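Local coordinates for methionine-binding lipoprotein MetQ (Bacillus subtilis subsp. subtilis, PDB 4GOT) that binds methionine and probably hands it to the membrane permease of the MetNPQ ABC transporter, and is probably also involved in methionine sulfoxide transport, at residues 13-18 and 182-187; 37-40 and 45-48; 97-102 and 125-130. All blocks are in the same frame, centred on the assembly; numbering follows the deposited sequence.

Contact 1: residues 13-18 and 182-187; sequences TKTPHA and AIQNKL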
ATOM      1  N   THR A  13      -3.771  -2.846   8.454  1.00 21.52           N
ATOM      2  CA  THR A  13      -3.907  -1.404   8.571  1.00 21.65           C
ATOM      3  C   THR A  13      -5.427  -1.106   8.665  1.00 23.01           C
ATOM      4  O   THR A  13      -6.267  -1.912   8.188  1.00 24.67           O
ATOM      5  CB  THR A  13      -3.187  -0.671   7.382  1.00 20.74           C
ATOM      6  OG1 THR A  13      -3.425  -1.358   6.140  1.00 21.84           O
ATOM      7  CG2 THR A  13      -1.628  -0.577   7.606  1.00 19.65           C
ATOM      8  N   LYS A  14      -5.770   0.018   9.298  1.00 24.28           N
ATOM      9  CA  LYS A  14      -7.145   0.339   9.685  1.00 26.12           C
ATOM     10  C   LYS A  14      -8.152   0.340   8.574  1.00 25.33           C
ATOM     11  O   LYS A  14      -9.259  -0.194   8.748  1.00 24.97           O
ATOM     12  CB  LYS A  14      -7.242   1.703  10.361  1.00 28.48           C
ATOM     13  CG  LYS A  14      -8.584   1.907  11.067  1.00 32.06           C
ATOM     14  CD  LYS A  14      -8.427   2.958  12.145  1.00 39.46           C
ATOM     15  CE  LYS A  14      -9.748   3.468  12.717  1.00 46.51           C
ATOM     16  NZ  LYS A  14      -9.576   4.927  13.016  1.00 49.07           N
ATOM     17  N   THR A  15      -7.759   0.945   7.454  1.00 25.35           N
ATOM     18  CA  THR A  15      -8.605   1.073   6.277  1.00 28.81           C
ATOM     19  C   THR A  15      -7.762   1.135   4.965  1.00 29.48           C
ATOM     20  O   THR A  15      -6.775   1.857   4.872  1.00 28.89           O
ATOM     21  CB  THR A  15      -9.611   2.270   6.426  1.00 28.79           C
ATOM     22  OG1 THR A  15     -10.463   2.333   5.281  1.00 29.12           O
ATOM     23  CG2 THR A  15      -8.886   3.621   6.640  1.00 28.00           C
ATOM     24  N   PRO A  16      -8.171   0.376   3.947  1.00 27.94           N
ATOM     25  CA  PRO A  16      -9.402  -0.454   3.944  1.00 27.71           C
ATOM     26  C   PRO A  16      -9.264  -1.845   4.562  1.00 25.48           C
ATOM     27  O   PRO A  16     -10.272  -2.556   4.674  1.00 25.19           O
ATOM     28  CB  PRO A  16      -9.669  -0.652   2.450  1.00 26.68           C
ATOM     29  CG  PRO A  16      -8.319  -0.605   1.832  1.00 26.64           C
ATOM     30  CD  PRO A  16      -7.545   0.427   2.601  1.00 27.51           C
ATOM     31  N   HIS A  17      -8.037  -2.237   4.927  1.00 22.87           N
ATOM     32  CA  HIS A  17      -7.725  -3.637   5.138  1.00 22.88           C
ATOM     33  C   HIS A  17      -8.509  -4.223   6.352  1.00 22.96           C
ATOM     34  O   HIS A  17      -9.146  -5.308   6.220  1.00 22.99           O
ATOM     35  CB  HIS A  17      -6.205  -3.875   5.295  1.00 23.85           C
ATOM     36  CG  HIS A  17      -5.371  -3.301   4.206  1.00 23.95           C
ATOM     37  ND1 HIS A  17      -5.286  -1.948   3.980  1.00 23.86           N
ATOM     38  CD2 HIS A  17      -4.515  -3.881   3.322  1.00 27.33           C
ATOM     39  CE1 HIS A  17      -4.516  -1.727   2.922  1.00 24.79           C
ATOM     40  NE2 HIS A  17      -3.995  -2.879   2.527  1.00 22.82           N
ATOM     41  N   ALA A  18      -8.512  -3.546   7.499  1.00 24.47           N
ATOM     42  CA  ALA A  18      -9.273  -4.074   8.672  1.00 25.21           C
ATOM     43  C   ALA A  18     -10.811  -4.062   8.399  1.00 28.67           C
ATOM     44  O   ALA A  18     -11.518  -4.938   8.834  1.00 27.75           O
ATOM     45  CB  ALA A  18      -8.970  -3.329   9.980  1.00 24.93           C
ATOM     46  N   ALA A 182      -4.472   7.917   3.215  1.00 21.97           N
ATOM     47  CA  ALA A 182      -5.362   8.966   2.711  1.00 22.76           C
ATOM     48  C   ALA A 182      -6.768   8.783   3.229  1.00 23.14           C
ATOM     49  O   ALA A 182      -7.368   9.717   3.720  1.00 24.31           O
ATOM     50  CB  ALA A 182      -5.364   8.984   1.177  1.00 23.34           C
ATOM     51  N   ILE A 183      -7.334   7.579   3.078  1.00 25.58           N
ATOM     52  CA  ILE A 183      -8.694   7.276   3.577  1.00 25.48           C
ATOM     53  C   ILE A 183      -8.770   7.351   5.121  1.00 25.11           C
ATOM     54  O   ILE A 183      -9.762   7.842   5.633  1.00 26.18           O
ATOM     55  CB  ILE A 183      -9.253   5.914   3.075  1.00 26.32           C
ATOM     56  CG1 ILE A 183      -9.391   5.919   1.539  1.00 27.49           C
ATOM     57  CG2 ILE A 183     -10.669   5.643   3.616  1.00 26.46           C
ATOM     58  CD1 ILE A 183      -9.729   4.557   1.007  1.00 27.76           C
ATOM     59  N   GLN A 184      -7.716   6.904   5.815  1.00 23.44           N
ATOM     60  CA  GLN A 184      -7.645   6.991   7.275  1.00 25.27           C
ATOM     61  C   GLN A 184      -7.758   8.445   7.810  1.00 26.93           C
ATOM     62  O   GLN A 184      -8.391   8.665   8.829  1.00 33.46           O
ATOM     63  CB  GLN A 184      -6.362   6.287   7.818  1.00 24.58           C
ATOM     64  CG  GLN A 184      -6.405   6.090   9.358  1.00 25.30           C
ATOM     65  CD  GLN A 184      -5.291   5.201   9.903  1.00 25.29           C
ATOM     66  OE1 GLN A 184      -4.675   4.413   9.171  1.00 26.27           O
ATOM     67  NE2 GLN A 184      -5.071   5.271  11.230  1.00 27.66           N
ATOM     68  N   ASN A 185      -7.151   9.398   7.090  1.00 29.23           N
ATOM     69  CA  ASN A 185      -7.316  10.850   7.245  1.00 32.23           C
ATOM     70  C   ASN A 185      -8.619  11.446   6.638  1.00 31.93           C
ATOM     71  O   ASN A 185      -8.734  12.638   6.539  1.00 32.20           O
ATOM     72  CB  ASN A 185      -6.126  11.542   6.541  1.00 36.09           C
ATOM     73  CG  ASN A 185      -5.901  12.982   6.995  1.00 40.36           C
ATOM     74  OD1 ASN A 185      -5.732  13.263   8.189  1.00 42.45           O
ATOM     75  ND2 ASN A 185      -5.862  13.903   6.036  1.00 33.53           N
ATOM     76  N   LYS A 186      -9.558  10.626   6.190  1.00 32.08           N
ATOM     77  CA  LYS A 186     -10.841  11.112   5.655  1.00 35.49           C
ATOM     78  C   LYS A 186     -10.730  11.859   4.312  1.00 35.85           C
ATOM     79  O   LYS A 186     -11.604  12.665   3.964  1.00 35.95           O
ATOM     80  CB  LYS A 186     -11.563  11.998   6.681  1.00 39.24           C
ATOM     81  CG  LYS A 186     -11.654  11.404   8.082  1.00 43.98           C
ATOM     82  CD  LYS A 186     -12.311  10.033   8.092  1.00 50.71           C
ATOM     83  CE  LYS A 186     -12.932   9.689   9.458  1.00 64.24           C
ATOM     84  NZ  LYS A 186     -11.949   9.556  10.578  1.00 66.00           N
ATOM     85  N   LEU A 187      -9.659  11.601   3.578  1.00 31.91           N
ATOM     86  CA  LEU A 187      -9.558  12.081   2.204  1.00 36.80           C
ATOM     87  C   LEU A 187     -10.242  11.083   1.260  1.00 33.53           C
ATOM     88  O   LEU A 187     -10.301   9.905   1.512  1.00 31.73           O
ATOM     89  CB  LEU A 187      -8.084  12.283   1.802  1.00 35.86           C
ATOM     90  CG  LEU A 187      -7.319  13.399   2.531  1.00 40.41           C
ATOM     91  CD1 LEU A 187      -5.812  13.313   2.223  1.00 32.59           C
ATOM     92  CD2 LEU A 187      -7.923  14.758   2.163  1.00 36.52           C
TER
HETATM   93  O   HOH W   1      -3.662   1.933  10.279  1.00 21.25           O
HETATM   94  O   HOH W   2      -9.539   6.901  11.216  1.00 46.50           O
HETATM   95  O   HOH W   3      -5.073   2.586   7.012  1.00 25.56           O

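Contact 2: residues 37-40 and 45-48; sequences VKVL and MYNK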
ATOM      1  N   VAL A  37      -8.693  -9.357  14.464  1.00 33.28           N
ATOM      2  CA  VAL A  37      -7.932  -8.329  13.721  1.00 33.94           C
ATOM      3  C   VAL A  37      -7.196  -7.362  14.668  1.00 31.79           C
ATOM      4  O   VAL A  37      -7.802  -6.803  15.587  1.00 33.31           O
ATOM      5  CB  VAL A  37      -8.833  -7.524  12.756  1.00 35.15           C
ATOM      6  CG1 VAL A  37      -7.972  -6.644  11.852  1.00 34.91           C
ATOM      7  CG2 VAL A  37      -9.705  -8.490  11.933  1.00 34.07           C
ATOM      8  N   LYS A  38      -5.885  -7.234  14.464  1.00 29.51           N
ATOM      9  CA  LYS A  38      -5.034  -6.261  15.158  1.00 32.40           C
ATOM     10  C   LYS A  38      -4.611  -5.139  14.187  1.00 29.76           C
ATOM     11  O   LYS A  38      -4.091  -5.427  13.077  1.00 30.12           O
ATOM     12  CB  LYS A  38      -3.755  -6.948  15.712  1.00 36.17           C
ATOM     13  CG  LYS A  38      -3.997  -8.195  16.563  1.00 44.04           C
ATOM     14  CD  LYS A  38      -4.546  -7.844  17.925  1.00 49.72           C
ATOM     15  CE  LYS A  38      -5.061  -9.068  18.683  1.00 57.24           C
ATOM     16  NZ  LYS A  38      -3.975  -9.846  19.348  1.00 61.62           N
ATOM     17  N   VAL A  39      -4.827  -3.879  14.584  1.00 26.10           N
ATOM     18  CA  VAL A  39      -4.352  -2.716  13.783  1.00 25.31           C
ATOM     19  C   VAL A  39      -3.079  -2.225  14.509  1.00 24.84           C
ATOM     20  O   VAL A  39      -3.068  -2.132  15.741  1.00 26.71           O
ATOM     21  CB  VAL A  39      -5.412  -1.583  13.705  1.00 25.87           C
ATOM     22  CG1 VAL A  39      -4.881  -0.435  12.889  1.00 22.96           C
ATOM     23  CG2 VAL A  39      -6.773  -2.075  13.146  1.00 26.31           C
ATOM     24  N   LEU A  40      -2.022  -1.915  13.762  1.00 25.69           N
ATOM     25  CA  LEU A  40      -0.727  -1.496  14.367  1.00 27.57           C
ATOM     26  C   LEU A  40      -0.410  -0.046  13.945  1.00 27.40           C
ATOM     27  O   LEU A  40      -0.989   0.452  12.972  1.00 26.67           O
ATOM     28  CB  LEU A  40       0.387  -2.504  14.001  1.00 26.05           C
ATOM     29  CG  LEU A  40       0.097  -3.946  14.456  1.00 26.24           C
ATOM     30  CD1 LEU A  40       1.171  -4.837  13.868  1.00 24.64           C
ATOM     31  CD2 LEU A  40       0.031  -4.058  16.021  1.00 25.63           C
HETATM   32  N   MSE A  45       5.712  -2.367  11.783  1.00 28.15           N
HETATM   33  CA  MSE A  45       5.268  -3.286  12.815  1.00 27.72           C
HETATM   34  C   MSE A  45       4.659  -4.613  12.321  1.00 26.50           C
HETATM   35  O   MSE A  45       4.678  -5.625  13.048  1.00 28.29           O
HETATM   36  CB  MSE A  45       4.268  -2.583  13.755  1.00 28.74           C
HETATM   37  CG  MSE A  45       4.936  -1.504  14.538  1.00 32.29           C
HETATM   38 SE   MSE A  45       3.685  -0.723  15.835  0.75 33.32          SE
HETATM   39  CE  MSE A  45       3.418  -2.295  16.983  1.00 28.42           C
ATOM     40  N   TYR A  46       4.105  -4.619  11.112  1.00 24.50           N
ATOM     41  CA  TYR A  46       3.239  -5.714  10.664  1.00 23.79           C
ATOM     42  C   TYR A  46       4.035  -7.003  10.390  1.00 25.09           C
ATOM     43  O   TYR A  46       3.668  -8.047  10.871  1.00 29.27           O
ATOM     44  CB  TYR A  46       2.434  -5.264   9.442  1.00 22.62           C
ATOM     45  CG  TYR A  46       1.383  -4.234   9.803  1.00 23.94           C
ATOM     46  CD1 TYR A  46       1.676  -2.877   9.839  1.00 23.77           C
ATOM     47  CD2 TYR A  46       0.088  -4.625  10.148  1.00 24.14           C
ATOM     48  CE1 TYR A  46       0.695  -1.933  10.221  1.00 25.78           C
ATOM     49  CE2 TYR A  46      -0.874  -3.698  10.547  1.00 24.86           C
ATOM     50  CZ  TYR A  46      -0.585  -2.357  10.575  1.00 23.38           C
ATOM     51  OH  TYR A  46      -1.596  -1.458  10.912  1.00 23.14           O
ATOM     52  N   ASN A  47       5.133  -6.924   9.641  1.00 27.27           N
ATOM     53  CA  ASN A  47       5.973  -8.104   9.374  1.00 26.92           C
ATOM     54  C   ASN A  47       6.677  -8.596  10.619  1.00 28.99           C
ATOM     55  O   ASN A  47       6.862  -9.815  10.805  1.00 29.19           O
ATOM     56  CB  ASN A  47       6.967  -7.805   8.260  1.00 28.77           C
ATOM     57  CG  ASN A  47       6.315  -7.865   6.897  1.00 27.37           C
ATOM     58  OD1 ASN A  47       5.348  -8.635   6.699  1.00 27.41           O
ATOM     59  ND2 ASN A  47       6.814  -7.071   5.952  1.00 26.07           N
ATOM     60  N   LYS A  48       7.046  -7.664  11.500  1.00 30.42           N
ATOM     61  CA  LYS A  48       7.623  -8.035  12.796  1.00 30.76           C
ATOM     62  C   LYS A  48       6.656  -8.889  13.627  1.00 30.78           C
ATOM     63  O   LYS A  48       7.063  -9.919  14.204  1.00 30.41           O
ATOM     64  CB  LYS A  48       8.059  -6.799  13.587  1.00 34.55           C
ATOM     65  CG  LYS A  48       8.778  -7.142  14.892  1.00 37.16           C
ATOM     66  CD  LYS A  48       9.649  -5.987  15.354  1.00 43.76           C
ATOM     67  CE  LYS A  48      10.783  -6.458  16.242  1.00 49.27           C
ATOM     68  NZ  LYS A  48      10.240  -7.278  17.355  1.00 54.92           N
TER

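Contact 3: residues 97-102 and 125-130; sequences KSLKDL and ENAGLI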
ATOM      1  N   LYS A  97      -2.941  22.802  -8.658  1.00 45.11           N
ATOM      2  CA  LYS A  97      -4.057  22.041  -9.215  1.00 49.89           C
ATOM      3  C   LYS A  97      -3.591  20.821 -10.011  1.00 43.91           C
ATOM      4  O   LYS A  97      -4.327  19.844 -10.169  1.00 42.60           O
ATOM      5  CB  LYS A  97      -4.895  22.967 -10.115  1.00 60.69           C
ATOM      6  CG  LYS A  97      -6.377  22.642 -10.123  1.00 76.46           C
ATOM      7  CD  LYS A  97      -7.031  22.847  -8.758  1.00 87.06           C
ATOM      8  CE  LYS A  97      -8.515  22.468  -8.820  1.00104.06           C
ATOM      9  NZ  LYS A  97      -9.181  22.543  -7.487  1.00113.08           N
ATOM     10  N   SER A  98      -2.362  20.877 -10.503  1.00 41.30           N
ATOM     11  CA  SER A  98      -1.782  19.762 -11.242  1.00 39.65           C
ATOM     12  C   SER A  98      -0.250  19.830 -11.251  1.00 37.31           C
ATOM     13  O   SER A  98       0.339  20.843 -10.922  1.00 37.66           O
ATOM     14  CB  SER A  98      -2.325  19.744 -12.684  1.00 40.34           C
ATOM     15  OG  SER A  98      -1.849  20.847 -13.344  1.00 41.59           O
ATOM     16  N   LEU A  99       0.402  18.740 -11.631  1.00 36.70           N
ATOM     17  CA  LEU A  99       1.866  18.708 -11.591  1.00 38.24           C
ATOM     18  C   LEU A  99       2.491  19.643 -12.655  1.00 41.26           C
ATOM     19  O   LEU A  99       3.584  20.182 -12.440  1.00 46.52           O
ATOM     20  CB  LEU A  99       2.408  17.256 -11.734  1.00 38.10           C
ATOM     21  CG  LEU A  99       2.129  16.151 -10.721  1.00 36.17           C
ATOM     22  CD1 LEU A  99       2.532  14.807 -11.349  1.00 35.67           C
ATOM     23  CD2 LEU A  99       2.838  16.408  -9.373  1.00 32.67           C
ATOM     24  N   LYS A 100       1.791  19.868 -13.769  1.00 43.18           N
ATOM     25  CA  LYS A 100       2.301  20.749 -14.835  1.00 46.03           C
ATOM     26  C   LYS A 100       2.496  22.189 -14.332  1.00 47.76           C
ATOM     27  O   LYS A 100       3.224  22.986 -14.952  1.00 45.08           O
ATOM     28  CB  LYS A 100       1.349  20.740 -16.039  1.00 49.03           C
ATOM     29  CG  LYS A 100      -0.091  21.124 -15.690  1.00 53.15           C
ATOM     30  CD  LYS A 100      -0.857  21.851 -16.790  1.00 56.60           C
ATOM     31  CE  LYS A 100      -1.585  20.906 -17.722  1.00 60.21           C
ATOM     32  NZ  LYS A 100      -1.991  21.618 -18.987  1.00 67.25           N
ATOM     33  N   ASP A 101       1.846  22.515 -13.205  1.00 47.92           N
ATOM     34  CA  ASP A 101       1.791  23.894 -12.693  1.00 48.97           C
ATOM     35  C   ASP A 101       2.882  24.165 -11.665  1.00 48.76           C
ATOM     36  O   ASP A 101       3.106  25.316 -11.325  1.00 49.95           O
ATOM     37  CB  ASP A 101       0.404  24.212 -12.096  1.00 47.84           C
ATOM     38  CG  ASP A 101      -0.702  24.346 -13.164  1.00 51.65           C
ATOM     39  OD1 ASP A 101      -0.411  24.434 -14.376  1.00 49.68           O
ATOM     40  OD2 ASP A 101      -1.889  24.390 -12.781  1.00 55.87           O
ATOM     41  N   LEU A 102       3.548  23.115 -11.170  1.00 44.76           N
ATOM     42  CA  LEU A 102       4.646  23.285 -10.218  1.00 44.39           C
ATOM     43  C   LEU A 102       5.753  24.138 -10.829  1.00 44.73           C
ATOM     44  O   LEU A 102       6.053  24.026 -12.033  1.00 47.73           O
ATOM     45  CB  LEU A 102       5.228  21.934  -9.750  1.00 44.77           C
ATOM     46  CG  LEU A 102       4.314  20.932  -9.022  1.00 42.78           C
ATOM     47  CD1 LEU A 102       5.004  19.569  -8.918  1.00 38.50           C
ATOM     48  CD2 LEU A 102       3.859  21.465  -7.669  1.00 39.65           C
ATOM     49  N   GLU A 125       7.828  10.714 -13.549  1.00 38.47           N
ATOM     50  CA  GLU A 125       8.401  10.538 -14.886  1.00 41.71           C
ATOM     51  C   GLU A 125       7.269  10.484 -15.926  1.00 43.03           C
ATOM     52  O   GLU A 125       7.371  11.073 -17.005  1.00 46.60           O
ATOM     53  CB  GLU A 125       9.299   9.290 -14.946  1.00 43.22           C
ATOM     54  CG  GLU A 125       9.911   9.053 -16.334  1.00 50.52           C
ATOM     55  CD  GLU A 125      10.862   7.856 -16.391  1.00 54.17           C
ATOM     56  OE1 GLU A 125      10.505   6.768 -15.852  1.00 62.09           O
ATOM     57  OE2 GLU A 125      11.959   8.012 -16.977  1.00 60.67           O
ATOM     58  N   ASN A 126       6.201   9.768 -15.586  1.00 44.65           N
ATOM     59  CA  ASN A 126       4.995   9.696 -16.407  1.00 45.66           C
ATOM     60  C   ASN A 126       4.337  11.080 -16.608  1.00 44.64           C
ATOM     61  O   ASN A 126       3.796  11.343 -17.687  1.00 41.67           O
ATOM     62  CB  ASN A 126       3.981   8.718 -15.778  1.00 50.43           C
ATOM     63  CG  ASN A 126       2.636   8.732 -16.504  1.00 62.12           C
ATOM     64  OD1 ASN A 126       2.491   8.108 -17.552  1.00 67.85           O
ATOM     65  ND2 ASN A 126       1.661   9.475 -15.972  1.00 63.50           N
ATOM     66  N   ALA A 127       4.379  11.941 -15.573  1.00 43.74           N
ATOM     67  CA  ALA A 127       3.924  13.369 -15.672  1.00 44.47           C
ATOM     68  C   ALA A 127       4.841  14.277 -16.516  1.00 45.56           C
ATOM     69  O   ALA A 127       4.468  15.408 -16.828  1.00 44.98           O
ATOM     70  CB  ALA A 127       3.709  13.994 -14.279  1.00 41.39           C
ATOM     71  N   GLY A 128       6.011  13.766 -16.914  1.00 47.08           N
ATOM     72  CA  GLY A 128       7.001  14.521 -17.695  1.00 44.84           C
ATOM     73  C   GLY A 128       7.873  15.481 -16.880  1.00 43.48           C
ATOM     74  O   GLY A 128       8.540  16.322 -17.438  1.00 41.57           O
ATOM     75  N   LEU A 129       7.888  15.360 -15.553  1.00 41.60           N
ATOM     76  CA  LEU A 129       8.708  16.244 -14.728  1.00 43.50           C
ATOM     77  C   LEU A 129      10.172  15.797 -14.633  1.00 46.08           C
ATOM     78  O   LEU A 129      11.022  16.650 -14.502  1.00 52.84           O
ATOM     79  CB  LEU A 129       8.141  16.352 -13.311  1.00 41.85           C
ATOM     80  CG  LEU A 129       6.711  16.864 -13.130  1.00 42.33           C
ATOM     81  CD1 LEU A 129       6.406  16.905 -11.644  1.00 42.26           C
ATOM     82  CD2 LEU A 129       6.538  18.225 -13.766  1.00 42.49           C
ATOM     83  N   ILE A 130      10.443  14.481 -14.632  1.00 44.76           N
ATOM     84  CA  ILE A 130      11.806  13.913 -14.533  1.00 43.00           C
ATOM     85  C   ILE A 130      11.996  12.771 -15.525  1.00 44.45           C
ATOM     86  O   ILE A 130      11.022  12.264 -16.083  1.00 44.08           O
ATOM     87  CB  ILE A 130      12.134  13.386 -13.109  1.00 41.34           C
ATOM     88  CG1 ILE A 130      11.240  12.198 -12.718  1.00 39.42           C
ATOM     89  CG2 ILE A 130      12.039  14.510 -12.095  1.00 39.77           C
ATOM     90  CD1 ILE A 130      11.675  11.490 -11.443  1.00 38.00           C
TER

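Contact 1: residues 13-18 and 182-187
Water carries all the hydrogen bonding between Lys14 and Gln184, whose side chains cross at about a right angle without a direct polar bond. Gln184 OE1 accepts from a water 2.9 Å away that accepts in turn from Lys14 N. A second water accepts from Thr15 N and lies within bonding distance of OE1, probably donating to it, so that this single amide oxygen is bridged to one first-turn amide of helix 14-29 and probably to two. A third water takes a bond from Lys14 NZ at 2.7 Å and donates to the backbone O of Gln184, at the end of helix 179-184. At the root of the lysine chain, CB lies 3.9 Å from Gln184 OE1. Gln184 CG stands anti to the backbone N (chi1 -168°), and the extended chain beyond it brings the amide to this shared position.

The direct packing belongs to Thr15. Its CG2 rests 3.6 Å from Gln184 N, while OG1 meets Ile183 CG2 at 3.7 Å. The peptide bond between Thr15 and Pro16 is cis and lies within the wide, pi-type first turn, where Ala18 N bonds to Thr13 O. His17, which touches the bound selenomethionine, is hydrogen-bonded through NE2 to Asn206 OD1. Helix 179-184 ends in a Schellman motif, with Lys186 at positive phi. The water-bridged seam joins the two lobes beside the ligand cleft of a periplasmic-binding-protein-type fold.

Contact 2: residues 37-40 and 45-48
Leu40 is held to Tyr46 through both its backbone and its side chain. Its amide N donates to Tyr46 OH at 2.9 Å, with an N-H...O angle of 154°, and its carbonyl O lies at 2.9 Å from the same hydroxyl. The CB of Leu40 sits over one face of the ring in a CH-pi contact, 3.9 Å from the centroid and 24° off the normal, displaced toward the rim. Leu40 CG, anti to its carbonyl carbon (chi1 -59°), carries CD1 back along the ring to meet CB of selenomethionine Met45 at 3.8 Å. The Met45 chain bends at chi3, bringing CE to 3.9 Å from Leu40 CD2.

Farther out, Phe60 of the ligand pocket stacks on the Tyr46 ring, and Ala12 O makes a weak hydrogen bond with the hydroxyl. Lys38 pairs by backbone hydrogen bonds with Val10 and Ala12 of strand 7-12, which positions the chain leading to Leu40. A phenylalanine in place of Tyr46 would probably leave the Leu40 amide without its acceptor and the weak bond to Ala12 O lost. With its hydroxyl accepting from the Leu40 amide and its ring face taking an aliphatic CH, this one residue meets both a polar and an apolar demand of the chain end.

Contact 3: residues 97-102 and 125-130
Leu99 and Leu102 pack against Ala127 and Leu129 where a short 3-10 turn, residues 99-101, meets the Schellman motif that closes helix 117-126. The contact joins the loop between strands 90-92 and 107-111 to the chain that leaves the helix for strand 131-132, within the lobe built on the five-stranded mixed sheet.

No hydrogen bond crosses the contact; side chains meet by apolar packing, and one methyl lies against a carbonyl. Leu129 supplies both its methyls: CD1 stands 4.0 Å from Leu99 CB in the 3-10 turn and 4.1 Å from Leu102 CD1 just after it, and CD2 approaches the carbonyl O of Leu99 at 3.8 Å. The side chains of Leu102 and Leu129 cross at about a right angle. With Leu129 CG anti to its own carbonyl carbon (chi1 -59°), the branched end is directed at the turn. The neighbours extend this buried patch: Leu129 also touches Leu124 and Leu153, Leu102 packs on Tyr96, and Leu99 reaches Glu195 of strand 195-196.

Hydrogen bonds within each segment shape its backbone. In the turn, Leu102 N bonds to Leu99 O at 3.2 Å and Asp101 N to Ser98 O, placing Leu99 and Leu102 with their CB atoms toward the helix end. On the other side Gly128 N bonds back to Glu125 O at 3.0 Å; the positive phi of Gly128 (80°) turns the chain after Ala127, and Ala127 and Leu129 both point toward the leucines. The tightest approach is Leu99 CD1 to Ala127 CB, 3.3 Å, closer than usual van der Waals contact between carbons.

Contacts 1 and 2 adjoin, with centres about 15 Å apart: Thr13 CA lies 3.3 Å from Tyr46 OH, and Val39 CG1 packs at 3.7 Å from Lys14 N. Contact 1 touches the bound selenomethionine through His17, with the side chain of Ile183 about 9 Å from it, while contact 2 lies a layer farther out, the side chain of Tyr46 about 7 Å from the ligand. Contact 3 is remote from both: its centre is about 26 Å from that of contact 1, and contacts 2 and 3 lie on opposite sides of the chain's centre, about 35 Å apart between centres. In sequence, contacts 2 and 3 follow one another, both within the span between 13-18 and 182-187.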